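Local atomic coordinates of fusarinine C esterase sidJ (Aspergillus fumigatus, PDB entry 6GUP), a protein that hydrolyses the ester bonds of the fungal siderophore fusarinine C, yielding fusarinine and iron, but leaves triacetylfusarinine C untouched. Residues A[190-195]-A[220-225]; A[234-239]-A[247-252]; A[214-219]-A[224-229]; A[164-169]-A[287-292]. All blocks are in the same frame, centred on the assembly; numbering follows the deposited sequence.

Contact 1. Residues A[190-195]-A[220-225]; sequences PVFEKL and SLVYPA
This is a purely apolar helix-to-helix contact, in which Val191, Phe192 and Leu195 of helix 185-205 meet Leu221 and Val222 at the last turn of helix 216-222. Val191 and Leu221, both partly exposed, cross at about a right angle; Val191 CG2 lies 4.0 Å from Leu221 CD1. Val222 is the more heavily engaged partner because its two methyls serve different residues. Its chi1 of 68° sets CG1 between the backbone N and the carbonyl carbon, where it runs tip to tip against Leu195, 3.9 Å from Leu195 CD1. The other methyl, CG2, anti to the backbone N, meets the Phe192 ring obliquely, 3.7 Å from Phe192 CD1. Both helices belong to the largely helical insertion between strands 159-163 and 278-283, which fits the cap of an alpha/beta-hydrolase; the centre of the contact lies about 22 Å from the centre of the chain. A chi1 of -177° carries the Phe192 ring to the side opposite the backbone N, and the ring also touches Ile172 and Leu176 of helix 168-178 and Thr238 of helix 231-238. Ile172 also touches Val222, while Leu195, which is buried, packs on Phe234. Outside the pair of helices, Leu221 leans on Arg183, in the loop that leads into helix 185-205.

Contact 2. Residues A[234-239]-A[247-252]; sequences FLSLTS and SEDDLF
Ser236 and Ser247 meet hydroxyl to hydroxyl, the Ser247 OG giving a weak hydrogen bond to Ser236 OG over 3.1 Å. Beside them, Leu237 CD2 rests 3.7 Å from Asp249 OD2, the two side chains crossing at a slant with the methyl beyond the oxygen. That carboxylate has its main partner elsewhere: OD2 forms a salt bridge with Arg233 NH1, one turn earlier on helix 231-238, so the helix supplies both the charge and the apolar surface against which Asp249 lies. The CB of Ser236 already points toward the loop, and a chi1 of -169°, OG anti to the backbone N, carries the hydroxyl to Ser247. In the second shell, the Ser247 hydroxyl is tied back to its own loop by a weak bond from Asp250 N, 3.4 Å to Ser247 OG, and Asp250 OD1 is bonded to Ser253 OG. Leu237 also touches Ile172 of helix 168-178, and Asp249 touches His85 and Gln127. The loop is bent sharply at Asp250, where Leu251 N bonds back to Asp249 O at 2.8 Å. This is an inverse gamma turn within the irregular connection from helix 231-238 to helix 258-262, which folds back on the helix it has left, inside what is probably the cap of this alpha/beta-hydrolase.

Contact 3. Residues A[214-219]-A[224-229]; sequences LPLAMT and PAHTPL
The imidazole of His226 is approached obliquely by the Leu216 side chain, which crosses that of the histidine at about a right angle and brings CD1 within 3.6 Å of His226 CE1. The other branch, Leu216 CD2, settles on the backbone of Pro228, 3.7 Å from Pro228 CA, so the leucine forks between ring and chain. With its CG anti to the backbone N (chi1 -158°), it leans from helix 216-222 toward the loop that follows. Deeper in, Leu229 CD1 packs obliquely on Thr219, 4.0 Å from both Thr219 CB and CG2. Leu214 N bonds directly to Leu229 O, 2.8 Å apart and fairly straight at 159°. The return bond of what would be a hydrogen-bonded antiparallel pair is replaced by a water, which accepts from Leu229 N and donates to Leu214 O. Thr219 OG1 lies 2.7 Å from this water, and 2.8 Å from a second one that donates to Thr227 O. The Thr227 hydroxyl is hydrogen-bonded to Ser80 OG, beyond the contact. Two ordered waters around one threonine hydroxyl thus satisfy Leu214 O, Leu229 N and Thr227 O, so the join combines apolar packing with one direct and several water-mediated hydrogen bonds.

Contact 4. Residues A[164-169]-A[287-292]; sequences APVSDR and QSVPAW
Val166 meets Val289 and Ser288 through its two methyls. A chi1 of 167° sets Val166 CG1 anti to the backbone N and CG2 anti to the carbonyl carbon; CG2 comes 3.7 Å from Val289 CG2, while CG1 rests 3.9 Å from Ser288 CB. Val289 has nearly the same conformation, and here it is the methyl anti to the carbonyl carbon that does the touching, nestled near both methyls of Val166 as the two side chains slant across each other. Val289 also touches Lys295 of helix 295-307. Ser288 offers its CB carbon to the valine, and its backbone N is bonded to Asp286 OD1. Beside the apolar patch, one water donates to Ser167 O, 2.8 Å away, and to Ser288 O at 3.2 Å, bridging the backbones. Asp286, which Val166 also touches, is probably the acid of a Ser-His-Asp triad with Ser123 and His327, so this contact would border the catalytic site. Residues 164-169 lead from strand 159-163 into helix 168-178, and residues 287-292 lie in the loop between strand 278-283 and helix 295-307. The contact thus joins two loops that follow neighbouring parallel strands of the central sheet.

Contact 4 ties together the two ends of the helical insertion: contacts 1, 2 and 3 all lie along the chain between its two segments. Contacts 1 and 3 have centres only about 7 Å apart, share helix 216-222 and overlap at Pro224 and Ala225. Contact 2 opens later, on helix 231-238, its centre about 15 Å from those of both; Phe234 packs against Leu195, Leu214 and Leu229, linking all three. Helices 185-205, 216-222 and 231-238 of the likely cap thus pack together. The centre of contact 4, beside the probable catalytic site, lies about 13 Å from that of contact 2, where Asp250 meets Ser167, and about 16 and 18 Å from those of contacts 1 and 3.

Contact 1. Residues A[190-195]-A[220-225]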
loop_
_atom_site.group_PDB
_atom_site.type_symbol
_atom_site.label_atom_id
_atom_site.label_comp_id
_atom_site.label_asym_id
_atom_site.label_seq_id
_atom_site.Cartn_x
_atom_site.Cartn_y
_atom_site.Cartn_z
ATOM N N PRO A 190 23.160 22.110 -3.931
ATOM C CA PRO A 190 22.405 23.158 -3.219
ATOM C C PRO A 190 21.130 22.649 -2.546
ATOM O O PRO A 190 20.753 23.137 -1.478
ATOM C CB PRO A 190 22.033 24.157 -4.326
ATOM C CG PRO A 190 22.918 23.848 -5.473
ATOM C CD PRO A 190 23.264 22.401 -5.373
ATOM N N VAL A 191 20.486 21.672 -3.182
ATOM C CA VAL A 191 19.253 21.079 -2.677
ATOM C C VAL A 191 19.554 20.185 -1.470
ATOM O O VAL A 191 18.823 20.220 -0.483
ATOM C CB VAL A 191 18.513 20.284 -3.779
ATOM C CG1 VAL A 191 17.165 19.788 -3.275
ATOM C CG2 VAL A 191 18.313 21.147 -5.022
ATOM N N PHE A 192 20.629 19.400 -1.555
ATOM C CA PHE A 192 21.064 18.537 -0.447
ATOM C C PHE A 192 21.395 19.323 0.824
ATOM O O PHE A 192 21.017 18.916 1.925
ATOM C CB PHE A 192 22.287 17.716 -0.856
ATOM C CG PHE A 192 22.747 16.754 0.200
ATOM C CD1 PHE A 192 22.073 15.560 0.392
ATOM C CD2 PHE A 192 23.846 17.040 1.007
ATOM C CE1 PHE A 192 22.482 14.663 1.357
ATOM C CE2 PHE A 192 24.261 16.143 1.982
ATOM C CZ PHE A 192 23.577 14.951 2.159
ATOM N N GLU A 193 22.112 20.432 0.656
ATOM C CA GLU A 193 22.505 21.295 1.776
ATOM C C GLU A 193 21.295 21.983 2.407
ATOM O O GLU A 193 21.222 22.118 3.631
ATOM C CB GLU A 193 23.519 22.352 1.320
ATOM C CG GLU A 193 24.857 21.796 0.839
ATOM C CD GLU A 193 25.653 21.093 1.927
ATOM O OE1 GLU A 193 25.678 21.585 3.075
ATOM O OE2 GLU A 193 26.265 20.047 1.627
ATOM N N LYS A 194 20.361 22.423 1.565
ATOM C CA LYS A 194 19.094 22.992 2.029
ATOM C C LYS A 194 18.240 21.941 2.747
ATOM O O LYS A 194 17.644 22.238 3.780
ATOM C CB LYS A 194 18.318 23.602 0.856
ATOM C CG LYS A 194 17.136 24.471 1.258
ATOM C CD LYS A 194 16.666 25.322 0.085
ATOM C CE LYS A 194 15.242 25.821 0.258
ATOM N NZ LYS A 194 14.738 26.459 -0.991
ATOM N N LEU A 195 18.202 20.720 2.208
ATOM C CA LEU A 195 17.450 19.611 2.820
ATOM C C LEU A 195 17.976 19.211 4.204
ATOM O O LEU A 195 17.181 18.939 5.106
ATOM C CB LEU A 195 17.419 18.379 1.899
ATOM C CG LEU A 195 16.470 18.407 0.695
ATOM C CD1 LEU A 195 16.736 17.208 -0.204
ATOM C CD2 LEU A 195 15.010 18.435 1.125
ATOM N N SER A 220 13.641 13.882 -4.122
ATOM C CA SER A 220 13.785 12.972 -5.270
ATOM C C SER A 220 14.982 13.267 -6.180
ATOM O O SER A 220 15.417 12.384 -6.924
ATOM C CB SER A 220 12.499 12.945 -6.097
ATOM O OG SER A 220 11.511 12.213 -5.403
ATOM N N LEU A 221 15.501 14.494 -6.127
ATOM C CA LEU A 221 16.739 14.843 -6.832
ATOM C C LEU A 221 17.959 14.148 -6.243
ATOM O O LEU A 221 18.910 13.849 -6.969
ATOM C CB LEU A 221 16.980 16.355 -6.806
ATOM C CG LEU A 221 15.908 17.255 -7.421
ATOM C CD1 LEU A 221 16.418 18.685 -7.492
ATOM C CD2 LEU A 221 15.471 16.768 -8.795
ATOM N N VAL A 222 17.935 13.918 -4.931
ATOM C CA VAL A 222 19.045 13.273 -4.226
ATOM C C VAL A 222 18.777 11.822 -3.817
ATOM O O VAL A 222 19.729 11.086 -3.555
ATOM C CB VAL A 222 19.502 14.107 -2.997
ATOM C CG1 VAL A 222 18.454 14.132 -1.882
ATOM C CG2 VAL A 222 20.840 13.599 -2.470
ATOM N N TYR A 223 17.507 11.408 -3.765
ATOM C CA TYR A 223 17.161 10.078 -3.275
ATOM C C TYR A 223 16.710 9.130 -4.404
ATOM O O TYR A 223 15.606 9.281 -4.931
ATOM C CB TYR A 223 16.111 10.176 -2.162
ATOM C CG TYR A 223 15.994 8.937 -1.288
ATOM C CD1 TYR A 223 17.121 8.180 -0.925
ATOM C CD2 TYR A 223 14.758 8.534 -0.792
ATOM C CE1 TYR A 223 17.007 7.057 -0.122
ATOM C CE2 TYR A 223 14.644 7.414 0.019
ATOM C CZ TYR A 223 15.765 6.678 0.346
ATOM O OH TYR A 223 15.644 5.568 1.148
ATOM N N PRO A 224 17.579 8.160 -4.785
ATOM C CA PRO A 224 17.312 7.141 -5.816
ATOM C C PRO A 224 16.023 6.344 -5.631
ATOM O O PRO A 224 15.358 6.023 -6.618
ATOM C CB PRO A 224 18.510 6.196 -5.689
ATOM C CG PRO A 224 19.608 7.049 -5.187
ATOM C CD PRO A 224 18.969 8.062 -4.292
ATOM N N ALA A 225 15.694 6.014 -4.382
ATOM C CA ALA A 225 14.445 5.313 -4.060
ATOM C C ALA A 225 13.197 6.112 -4.456
ATOM O O ALA A 225 12.169 5.517 -4.784
ATOM C CB ALA A 225 14.399 4.961 -2.581
#

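Contact 2. Residues A[234-239]-A[247-252]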
loop_
_atom_site.group_PDB
_atom_site.type_symbol
_atom_site.label_atom_id
_atom_site.label_comp_id
_atom_site.label_asym_id
_atom_site.label_seq_id
_atom_site.Cartn_x
_atom_site.Cartn_y
_atom_site.Cartn_z
ATOM N N PHE A 234 15.222 11.556 6.879
ATOM C CA PHE A 234 16.285 12.109 6.047
ATOM C C PHE A 234 17.593 12.303 6.831
ATOM O O PHE A 234 18.672 12.025 6.302
ATOM C CB PHE A 234 15.835 13.428 5.411
ATOM C CG PHE A 234 16.924 14.142 4.668
ATOM C CD1 PHE A 234 17.097 13.958 3.300
ATOM C CD2 PHE A 234 17.791 14.988 5.344
ATOM C CE1 PHE A 234 18.113 14.615 2.621
ATOM C CE2 PHE A 234 18.806 15.639 4.674
ATOM C CZ PHE A 234 18.967 15.461 3.311
ATOM N N LEU A 235 17.493 12.784 8.072
ATOM C CA LEU A 235 18.675 12.981 8.933
ATOM C C LEU A 235 19.447 11.699 9.201
ATOM O O LEU A 235 20.676 11.718 9.276
ATOM C CB LEU A 235 18.302 13.620 10.279
ATOM C CG LEU A 235 18.134 15.137 10.322
ATOM C CD1 LEU A 235 17.931 15.578 11.761
ATOM C CD2 LEU A 235 19.320 15.868 9.706
ATOM N N SER A 236 18.717 10.599 9.361
ATOM C CA SER A 236 19.315 9.271 9.494
ATOM C C SER A 236 20.231 8.934 8.313
ATOM O O SER A 236 21.313 8.372 8.500
ATOM C CB SER A 236 18.217 8.209 9.607
ATOM O OG SER A 236 18.754 6.956 9.982
ATOM N N LEU A 237 19.794 9.297 7.107
ATOM C CA LEU A 237 20.515 8.971 5.876
ATOM C C LEU A 237 21.736 9.860 5.592
ATOM O O LEU A 237 22.653 9.417 4.899
ATOM C CB LEU A 237 19.551 8.983 4.676
ATOM C CG LEU A 237 18.246 8.176 4.826
ATOM C CD1 LEU A 237 17.488 8.072 3.509
ATOM C CD2 LEU A 237 18.487 6.790 5.413
ATOM N N THR A 238 21.758 11.089 6.123
ATOM C CA THR A 238 22.832 12.058 5.819
ATOM C C THR A 238 23.786 12.430 6.958
ATOM O O THR A 238 24.907 12.865 6.684
ATOM C CB THR A 238 22.252 13.372 5.270
ATOM O OG1 THR A 238 21.425 13.994 6.262
ATOM C CG2 THR A 238 21.437 13.099 4.036
ATOM N N SER A 239 23.355 12.288 8.214
ATOM C CA SER A 239 24.214 12.619 9.362
ATOM C C SER A 239 25.418 11.679 9.416
ATOM O O SER A 239 25.357 10.579 8.862
ATOM C CB SER A 239 23.434 12.562 10.682
ATOM O OG SER A 239 22.586 13.690 10.815
ATOM N N SER A 247 23.149 4.201 12.172
ATOM C CA SER A 247 21.691 4.240 12.335
ATOM C C SER A 247 21.043 2.879 12.056
ATOM O O SER A 247 21.710 1.939 11.616
ATOM C CB SER A 247 21.083 5.306 11.415
ATOM O OG SER A 247 21.146 4.921 10.051
ATOM N N GLU A 248 19.738 2.797 12.319
ATOM C CA GLU A 248 18.941 1.584 12.087
ATOM C C GLU A 248 18.987 1.114 10.630
ATOM O O GLU A 248 19.119 -0.083 10.363
ATOM C CB GLU A 248 17.483 1.826 12.510
ATOM C CG GLU A 248 16.530 0.665 12.256
ATOM C CD GLU A 248 15.098 0.993 12.618
ATOM O OE1 GLU A 248 14.499 1.852 11.938
ATOM O OE2 GLU A 248 14.565 0.379 13.566
ATOM N N ASP A 249 18.866 2.061 9.702
ATOM C CA ASP A 249 18.875 1.766 8.265
ATOM C C ASP A 249 20.253 1.353 7.758
ATOM O O ASP A 249 20.357 0.507 6.867
ATOM C CB ASP A 249 18.400 2.982 7.459
ATOM C CG ASP A 249 16.976 3.391 7.789
ATOM O OD1 ASP A 249 16.133 2.503 8.036
ATOM O OD2 ASP A 249 16.696 4.608 7.794
ATOM N N ASP A 250 21.302 1.945 8.329
ATOM C CA ASP A 250 22.664 1.776 7.829
ATOM C C ASP A 250 23.270 0.428 8.251
ATOM O O ASP A 250 24.137 0.357 9.125
ATOM C CB ASP A 250 23.530 2.964 8.281
ATOM C CG ASP A 250 24.859 3.042 7.550
ATOM O OD1 ASP A 250 24.964 2.499 6.432
ATOM O OD2 ASP A 250 25.798 3.660 8.094
ATOM N N LEU A 251 22.791 -0.633 7.605
ATOM C CA LEU A 251 23.262 -2.000 7.840
ATOM C C LEU A 251 24.336 -2.429 6.837
ATOM O O LEU A 251 25.165 -3.283 7.156
ATOM C CB LEU A 251 22.086 -2.984 7.766
ATOM C CG LEU A 251 20.983 -2.821 8.817
ATOM C CD1 LEU A 251 19.739 -3.603 8.422
ATOM C CD2 LEU A 251 21.470 -3.256 10.190
ATOM N N PHE A 252 24.329 -1.829 5.641
ATOM C CA PHE A 252 25.104 -2.329 4.500
ATOM C C PHE A 252 26.213 -1.390 3.997
ATOM O O PHE A 252 26.724 -1.587 2.890
ATOM C CB PHE A 252 24.140 -2.667 3.350
ATOM C CG PHE A 252 23.012 -3.582 3.751
ATOM C CD1 PHE A 252 23.279 -4.823 4.325
ATOM C CD2 PHE A 252 21.682 -3.212 3.552
ATOM C CE1 PHE A 252 22.247 -5.673 4.698
ATOM C CE2 PHE A 252 20.646 -4.059 3.924
ATOM C CZ PHE A 252 20.928 -5.291 4.498
#

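Contact 3. Residues A[214-219]-A[224-229]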
loop_
_atom_site.group_PDB
_atom_site.type_symbol
_atom_site.label_atom_id
_atom_site.label_comp_id
_atom_site.label_asym_id
_atom_site.label_seq_id
_atom_site.Cartn_x
_atom_site.Cartn_y
_atom_site.Cartn_z
ATOM N N LEU A 214 9.576 16.551 4.139
ATOM C CA LEU A 214 10.367 17.414 3.269
ATOM C C LEU A 214 9.783 17.372 1.855
ATOM O O LEU A 214 9.128 16.389 1.494
ATOM C CB LEU A 214 11.836 16.982 3.266
ATOM C CG LEU A 214 12.525 16.985 4.638
ATOM C CD1 LEU A 214 13.872 16.283 4.568
ATOM C CD2 LEU A 214 12.687 18.399 5.175
ATOM N N PRO A 215 10.007 18.434 1.052
ATOM C CA PRO A 215 9.393 18.493 -0.281
ATOM C C PRO A 215 9.869 17.376 -1.205
ATOM O O PRO A 215 11.071 17.116 -1.294
ATOM C CB PRO A 215 9.834 19.863 -0.825
ATOM C CG PRO A 215 10.306 20.630 0.356
ATOM C CD PRO A 215 10.850 19.614 1.308
ATOM N N LEU A 216 8.918 16.729 -1.874
ATOM C CA LEU A 216 9.212 15.632 -2.798
ATOM C C LEU A 216 10.029 16.135 -3.996
ATOM O O LEU A 216 10.928 15.438 -4.468
ATOM C CB LEU A 216 7.907 14.953 -3.256
ATOM C CG LEU A 216 7.900 13.512 -3.789
ATOM C CD1 LEU A 216 8.577 13.397 -5.143
ATOM C CD2 LEU A 216 8.491 12.513 -2.801
ATOM N N ALA A 217 9.723 17.348 -4.461
ATOM C CA ALA A 217 10.496 18.013 -5.520
ATOM C C ALA A 217 11.998 18.012 -5.232
ATOM O O ALA A 217 12.799 17.726 -6.119
ATOM C CB ALA A 217 10.010 19.443 -5.714
ATOM N N MET A 218 12.358 18.323 -3.987
ATOM C CA MET A 218 13.758 18.395 -3.552
ATOM C C MET A 218 14.384 17.028 -3.252
ATOM O O MET A 218 15.480 16.739 -3.734
ATOM C CB MET A 218 13.876 19.301 -2.321
ATOM C CG MET A 218 13.508 20.751 -2.600
ATOM S SD MET A 218 13.557 21.804 -1.137
ATOM C CE MET A 218 15.316 22.059 -0.942
ATOM N N THR A 219 13.701 16.200 -2.458
ATOM C CA THR A 219 14.262 14.915 -1.999
ATOM C C THR A 219 14.526 13.912 -3.127
ATOM O O THR A 219 15.518 13.183 -3.087
ATOM C CB THR A 219 13.367 14.221 -0.947
ATOM O OG1 THR A 219 12.043 14.056 -1.465
ATOM C CG2 THR A 219 13.320 15.025 0.348
ATOM N N PRO A 224 17.579 8.160 -4.785
ATOM C CA PRO A 224 17.312 7.141 -5.816
ATOM C C PRO A 224 16.023 6.344 -5.631
ATOM O O PRO A 224 15.358 6.023 -6.618
ATOM C CB PRO A 224 18.510 6.196 -5.689
ATOM C CG PRO A 224 19.608 7.049 -5.187
ATOM C CD PRO A 224 18.969 8.062 -4.292
ATOM N N ALA A 225 15.694 6.014 -4.382
ATOM C CA ALA A 225 14.445 5.313 -4.060
ATOM C C ALA A 225 13.197 6.112 -4.456
ATOM O O ALA A 225 12.169 5.517 -4.784
ATOM C CB ALA A 225 14.399 4.961 -2.581
ATOM N N HIS A 226 13.297 7.445 -4.416
ATOM C CA HIS A 226 12.235 8.354 -4.878
ATOM C C HIS A 226 10.943 8.187 -4.060
ATOM O O HIS A 226 9.832 8.243 -4.598
ATOM C CB HIS A 226 11.982 8.153 -6.383
ATOM C CG HIS A 226 11.332 9.320 -7.061
ATOM N ND1 HIS A 226 10.154 9.884 -6.617
ATOM C CD2 HIS A 226 11.682 10.012 -8.171
ATOM C CE1 HIS A 226 9.814 10.878 -7.417
ATOM N NE2 HIS A 226 10.726 10.979 -8.367
ATOM N N THR A 227 11.109 7.985 -2.755
ATOM C CA THR A 227 9.990 7.852 -1.818
ATOM C C THR A 227 9.986 9.112 -0.941
ATOM O O THR A 227 11.046 9.717 -0.744
ATOM C CB THR A 227 10.086 6.539 -0.985
ATOM O OG1 THR A 227 8.979 6.433 -0.086
ATOM C CG2 THR A 227 11.369 6.450 -0.183
ATOM N N PRO A 228 8.804 9.531 -0.432
ATOM C CA PRO A 228 8.757 10.715 0.438
ATOM C C PRO A 228 9.600 10.559 1.703
ATOM O O PRO A 228 9.809 9.435 2.166
ATOM C CB PRO A 228 7.267 10.833 0.794
ATOM C CG PRO A 228 6.707 9.476 0.539
ATOM C CD PRO A 228 7.445 9.015 -0.676
ATOM N N LEU A 229 10.074 11.678 2.244
ATOM C CA LEU A 229 10.973 11.663 3.396
ATOM C C LEU A 229 10.568 12.672 4.460
ATOM O O LEU A 229 10.393 13.858 4.170
ATOM C CB LEU A 229 12.413 11.944 2.951
ATOM C CG LEU A 229 13.120 10.865 2.123
ATOM C CD1 LEU A 229 14.465 11.380 1.636
ATOM C CD2 LEU A 229 13.311 9.580 2.918
HETATM O O HOH W 1 9.990 13.995 0.347
HETATM O O HOH W 2 12.260 11.565 -2.643
#

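Contact 4. Residues A[164-169]-A[287-292]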
loop_
_atom_site.group_PDB
_atom_site.type_symbol
_atom_site.label_atom_id
_atom_site.label_comp_id
_atom_site.label_asym_id
_atom_site.label_seq_id
_atom_site.Cartn_x
_atom_site.Cartn_y
_atom_site.Cartn_z
ATOM N N ALA A 164 20.631 -7.291 -3.811
ATOM C CA ALA A 164 21.121 -5.910 -3.846
ATOM C C ALA A 164 20.931 -5.144 -2.520
ATOM O O ALA A 164 20.312 -4.074 -2.505
ATOM C CB ALA A 164 20.481 -5.158 -5.010
ATOM N N PRO A 165 21.449 -5.699 -1.400
ATOM C CA PRO A 165 21.435 -4.945 -0.141
ATOM C C PRO A 165 22.457 -3.811 -0.198
ATOM O O PRO A 165 23.663 -4.049 -0.094
ATOM C CB PRO A 165 21.810 -5.994 0.910
ATOM C CG PRO A 165 22.599 -7.009 0.165
ATOM C CD PRO A 165 22.050 -7.036 -1.230
ATOM N N VAL A 166 21.956 -2.590 -0.372
ATOM C CA VAL A 166 22.776 -1.427 -0.690
ATOM C C VAL A 166 22.534 -0.335 0.351
ATOM O O VAL A 166 21.396 -0.098 0.762
ATOM C CB VAL A 166 22.446 -0.921 -2.116
ATOM C CG1 VAL A 166 23.017 0.467 -2.384
ATOM C CG2 VAL A 166 22.965 -1.913 -3.150
ATOM N N SER A 167 23.617 0.320 0.767
ATOM C CA SER A 167 23.543 1.439 1.706
ATOM C C SER A 167 22.942 2.670 1.027
ATOM O O SER A 167 23.484 3.159 0.033
ATOM C CB SER A 167 24.934 1.776 2.256
ATOM O OG SER A 167 24.931 3.003 2.967
ATOM N N ASP A 168 21.819 3.149 1.563
ATOM C CA ASP A 168 21.208 4.406 1.111
ATOM C C ASP A 168 22.130 5.593 1.372
ATOM O O ASP A 168 22.217 6.505 0.549
ATOM C CB ASP A 168 19.862 4.651 1.806
ATOM C CG ASP A 168 18.763 3.723 1.315
ATOM O OD1 ASP A 168 18.624 3.539 0.087
ATOM O OD2 ASP A 168 18.021 3.187 2.165
ATOM N N ARG A 169 22.799 5.576 2.523
ATOM C CA ARG A 169 23.800 6.586 2.869
ATOM C C ARG A 169 24.887 6.690 1.796
ATOM O O ARG A 169 25.183 7.784 1.313
ATOM C CB ARG A 169 24.426 6.285 4.240
ATOM C CG ARG A 169 25.762 6.966 4.480
ATOM C CD ARG A 169 26.333 6.679 5.852
ATOM N NE ARG A 169 27.715 7.157 5.904
ATOM C CZ ARG A 169 28.813 6.424 5.696
ATOM N NH1 ARG A 169 30.006 7.016 5.768
ATOM N NH2 ARG A 169 28.757 5.114 5.453
ATOM N N GLN A 287 24.333 0.635 -10.059
ATOM C CA GLN A 287 24.542 2.073 -10.209
ATOM C C GLN A 287 24.395 2.864 -8.900
ATOM O O GLN A 287 24.803 4.021 -8.846
ATOM C CB GLN A 287 23.629 2.648 -11.314
ATOM C CG GLN A 287 22.133 2.766 -11.002
ATOM C CD GLN A 287 21.371 1.445 -11.007
ATOM O OE1 GLN A 287 21.930 0.381 -11.283
ATOM N NE2 GLN A 287 20.083 1.513 -10.692
ATOM N N SER A 288 23.799 2.254 -7.870
ATOM C CA SER A 288 23.674 2.876 -6.544
ATOM C C SER A 288 24.925 2.741 -5.672
ATOM O O SER A 288 25.077 3.486 -4.707
ATOM C CB SER A 288 22.480 2.284 -5.787
ATOM O OG SER A 288 21.273 2.488 -6.499
ATOM N N VAL A 289 25.808 1.798 -6.000
ATOM C CA VAL A 289 26.997 1.530 -5.193
ATOM C C VAL A 289 28.166 2.346 -5.747
ATOM O O VAL A 289 28.439 2.274 -6.949
ATOM C CB VAL A 289 27.343 0.026 -5.190
ATOM C CG1 VAL A 289 28.575 -0.254 -4.336
ATOM C CG2 VAL A 289 26.153 -0.777 -4.680
ATOM N N PRO A 290 28.855 3.127 -4.884
ATOM C CA PRO A 290 30.005 3.906 -5.364
ATOM C C PRO A 290 31.135 3.047 -5.925
ATOM O O PRO A 290 31.350 1.922 -5.464
ATOM C CB PRO A 290 30.490 4.672 -4.123
ATOM C CG PRO A 290 29.441 4.522 -3.087
ATOM C CD PRO A 290 28.553 3.381 -3.461
ATOM N N ALA A 291 31.849 3.589 -6.908
ATOM C CA ALA A 291 32.991 2.908 -7.522
ATOM C C ALA A 291 34.173 2.739 -6.559
ATOM O O ALA A 291 35.009 1.856 -6.763
ATOM C CB ALA A 291 33.433 3.642 -8.781
ATOM N N TRP A 292 34.245 3.578 -5.521
ATOM C CA TRP A 292 35.254 3.420 -4.459
ATOM C C TRP A 292 34.997 2.242 -3.494
ATOM O O TRP A 292 35.890 1.881 -2.726
ATOM C CB TRP A 292 35.464 4.736 -3.680
ATOM C CG TRP A 292 34.312 5.217 -2.822
ATOM C CD1 TRP A 292 33.957 4.756 -1.584
ATOM C CD2 TRP A 292 33.403 6.285 -3.125
ATOM N NE1 TRP A 292 32.872 5.455 -1.109
ATOM C CE2 TRP A 292 32.513 6.400 -2.033
ATOM C CE3 TRP A 292 33.249 7.151 -4.218
ATOM C CZ2 TRP A 292 31.478 7.346 -2.003
ATOM C CZ3 TRP A 292 32.221 8.094 -4.187
ATOM C CH2 TRP A 292 31.348 8.181 -3.085
HETATM O O HOH W 3 25.610 2.523 -1.744
#